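PDB 5V77: uncharacterized protein from Neisseria gonorrhoeae, which is of unknown function but folds as an all-beta protein of the NGO_1070-like family and occurs as a two-chain assembly. Local coordinates for residues A[57-60]-A[61-65]. Sequence-based numbering, arbitrary orientation. Where two conformers were deposited one is given.
Sequences LDTN and NFVDY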
ATOM      1  N   LEU A  57      -0.011   2.268  -5.964  1.00 23.07           N
ATOM      2  CA  LEU A  57      -0.510   1.107  -6.679  1.00 25.55           C
ATOM      3  C   LEU A  57      -1.609   1.596  -7.604  1.00 26.85           C
ATOM      4  O   LEU A  57      -2.576   2.205  -7.147  1.00 25.13           O
ATOM      5  CB  LEU A  57      -1.054   0.044  -5.716  1.00 24.87           C
ATOM      6  CG  LEU A  57      -1.960  -1.021  -6.353  1.00 37.17           C
ATOM      7  CD1 LEU A  57      -1.167  -1.929  -7.237  1.00 36.27           C
ATOM      8  CD2 LEU A  57      -2.684  -1.823  -5.289  1.00 43.66           C
ATOM      9  N   ASP A  58      -1.466   1.341  -8.899  1.00 25.57           N
ATOM     10  CA  ASP A  58      -2.491   1.720  -9.860  1.00 26.77           C
ATOM     11  C   ASP A  58      -2.799   0.488 -10.692  1.00 27.30           C
ATOM     12  O   ASP A  58      -1.905  -0.040 -11.363  1.00 27.99           O
ATOM     13  CB  ASP A  58      -2.020   2.886 -10.731  1.00 28.69           C
ATOM     14  CG  ASP A  58      -3.066   3.336 -11.733  1.00 45.42           C
ATOM     15  OD1 ASP A  58      -4.176   2.756 -11.788  1.00 48.84           O
ATOM     16  OD2 ASP A  58      -2.765   4.284 -12.482  1.00 56.49           O
ATOM     17  N   THR A  59      -4.055   0.022 -10.644  1.00 35.05           N
ATOM     18  CA  THR A  59      -4.372  -1.198 -11.381  1.00 38.20           C
ATOM     19  C   THR A  59      -4.534  -0.944 -12.872  1.00 46.87           C
ATOM     20  O   THR A  59      -4.522  -1.903 -13.648  1.00 47.51           O
ATOM     21  CB  THR A  59      -5.619  -1.878 -10.809  1.00 38.59           C
ATOM     22  OG1 THR A  59      -6.711  -0.957 -10.780  1.00 38.98           O
ATOM     23  CG2 THR A  59      -5.332  -2.365  -9.398  1.00 37.10           C
ATOM     24  N   ASN A  60      -4.683   0.316 -13.281  1.00 43.74           N
ATOM     25  CA  ASN A  60      -4.612   0.696 -14.693  0.68 53.56           C
ATOM     26  C   ASN A  60      -5.606  -0.082 -15.553  1.00 56.20           C
ATOM     27  O   ASN A  60      -5.291  -0.487 -16.672  1.00 57.44           O
ATOM     28  CB  ASN A  60      -3.193   0.517 -15.231  0.68 58.83           C
ATOM     29  CG  ASN A  60      -2.535   1.829 -15.578  0.68 63.10           C
ATOM     30  OD1 ASN A  60      -2.009   2.522 -14.706  0.68 63.15           O
ATOM     31  ND2 ASN A  60      -2.555   2.180 -16.859  0.68 64.34           N
ATOM     32  N   ASN A  61      -6.812  -0.294 -15.024  1.00 54.18           N
ATOM     33  CA  ASN A  61      -7.870  -1.004 -15.751  1.00 57.08           C
ATOM     34  C   ASN A  61      -7.359  -2.329 -16.312  1.00 61.02           C
ATOM     35  O   ASN A  61      -7.793  -2.781 -17.373  1.00 64.39           O
ATOM     36  CB  ASN A  61      -8.458  -0.134 -16.871  1.00 63.47           C
ATOM     37  CG  ASN A  61      -9.864  -0.562 -17.273  1.00 68.75           C
ATOM     38  OD1 ASN A  61     -10.571  -1.214 -16.503  1.00 71.20           O
ATOM     39  ND2 ASN A  61     -10.274  -0.199 -18.488  1.00 68.98           N
ATOM     40  N   PHE A  62      -6.418  -2.950 -15.603  1.00 56.29           N
ATOM     41  CA  PHE A  62      -5.828  -4.212 -16.027  1.00 64.65           C
ATOM     42  C   PHE A  62      -6.552  -5.415 -15.441  1.00 65.68           C
ATOM     43  O   PHE A  62      -6.770  -6.407 -16.148  1.00 66.82           O
ATOM     44  CB  PHE A  62      -4.349  -4.264 -15.642  1.00 57.10           C
ATOM     45  CG  PHE A  62      -3.660  -5.522 -16.078  1.00 60.63           C
ATOM     46  CD1 PHE A  62      -3.661  -6.646 -15.267  1.00 61.33           C
ATOM     47  CD2 PHE A  62      -3.006  -5.583 -17.300  1.00 72.20           C
ATOM     48  CE1 PHE A  62      -3.035  -7.808 -15.668  1.00 70.80           C
ATOM     49  CE2 PHE A  62      -2.368  -6.745 -17.705  1.00 69.98           C
ATOM     50  CZ  PHE A  62      -2.382  -7.859 -16.890  1.00 68.35           C
ATOM     51  N   VAL A  63      -6.903  -5.361 -14.160  1.00 54.25           N
ATOM     52  CA  VAL A  63      -7.645  -6.443 -13.526  1.00 57.82           C
ATOM     53  C   VAL A  63      -9.096  -6.365 -13.974  1.00 63.02           C
ATOM     54  O   VAL A  63      -9.726  -5.303 -13.895  1.00 69.19           O
ATOM     55  CB  VAL A  63      -7.537  -6.364 -11.994  1.00 56.66           C
ATOM     56  CG1 VAL A  63      -8.126  -7.613 -11.356  1.00 56.27           C
ATOM     57  CG2 VAL A  63      -6.094  -6.182 -11.568  1.00 57.00           C
ATOM     58  N   ASP A  64      -9.624  -7.484 -14.463  1.00 58.66           N
ATOM     59  CA  ASP A  64     -11.039  -7.589 -14.798  1.00 65.87           C
ATOM     60  C   ASP A  64     -11.765  -8.032 -13.538  1.00 65.70           C
ATOM     61  O   ASP A  64     -11.713  -9.203 -13.157  1.00 68.43           O
ATOM     62  CB  ASP A  64     -11.265  -8.567 -15.945  1.00 66.16           C
ATOM     63  CG  ASP A  64     -12.723  -8.660 -16.346  1.00 78.04           C
ATOM     64  OD1 ASP A  64     -13.526  -7.819 -15.887  1.00 80.34           O
ATOM     65  OD2 ASP A  64     -13.070  -9.577 -17.122  1.00 83.29           O
ATOM     66  N   TYR A  65     -12.439  -7.091 -12.880  1.00 66.99           N
ATOM     67  CA  TYR A  65     -13.148  -7.419 -11.653  1.00 63.22           C
ATOM     68  C   TYR A  65     -14.451  -8.162 -11.914  1.00 67.40           C
ATOM     69  O   TYR A  65     -14.939  -8.858 -11.018  1.00 68.50           O
ATOM     70  CB  TYR A  65     -13.390  -6.145 -10.843  1.00 62.77           C
ATOM     71  CG  TYR A  65     -12.106  -5.592 -10.274  1.00 58.84           C
ATOM     72  CD1 TYR A  65     -11.346  -6.349  -9.392  1.00 56.06           C
ATOM     73  CD2 TYR A  65     -11.637  -4.331 -10.627  1.00 58.12           C
ATOM     74  CE1 TYR A  65     -10.164  -5.872  -8.860  1.00 55.27           C
ATOM     75  CE2 TYR A  65     -10.441  -3.837 -10.092  1.00 54.79           C
ATOM     76  CZ  TYR A  65      -9.715  -4.620  -9.211  1.00 53.34           C
ATOM     77  OH  TYR A  65      -8.532  -4.169  -8.668  1.00 48.98           O
TER
HETATM   78  O   HOH W   1      -7.875   0.250 -12.509  1.00 41.33           O
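A tight beta turn carries the chain out of strand 43-58, closed by Phe-62 N donating to Thr-59 O at 2.9 Å (N-H...O angle 147°). Both middle residues, Asn-60 and Asn-61, have positive phi and psi, which brings the turn close to type III', the left-handed counterpart of one round of 3-10 helix. Asparagine suits both places because, among residues with a side chain, it tolerates this conformation unusually well. CB of Phe-62 lies 3.1 Å from Thr-59 O.

An Asx turn leads directly into this beta turn: OD1 of Asp-58 accepts from the backbone N of Asn-60 at 2.9 Å, met from above the carboxylate plane. With CG anti to the backbone N (chi1 -179°), the short aspartate reaches forward over the end of the strand.

Beyond the turn the side chain of Tyr-65 reaches back and crosses Thr-59 at about a right angle, its OH 3.7 Å from the methyl CG2. Val-63 lies on one face of the tyrosine ring, its CB 3.9 Å above the plane and offset toward the rim; the compact branched side chain also packs on Ile-97. The long, rigid tyrosine carries its OH to the dimer interface, where it hydrogen-bonds to Ile-52 O of the second subunit. Threonine fits because one carbon bears both the methyl beside Tyr-65 and a hydroxyl for the neighbour: OG1 hydrogen-bonds to Leu-53 O of that subunit and also to its Ile-52 O, two acceptors that must share its single proton, beside the antiparallel ladder through which Leu-57 and Asp-58 continue the sheet into the other chain.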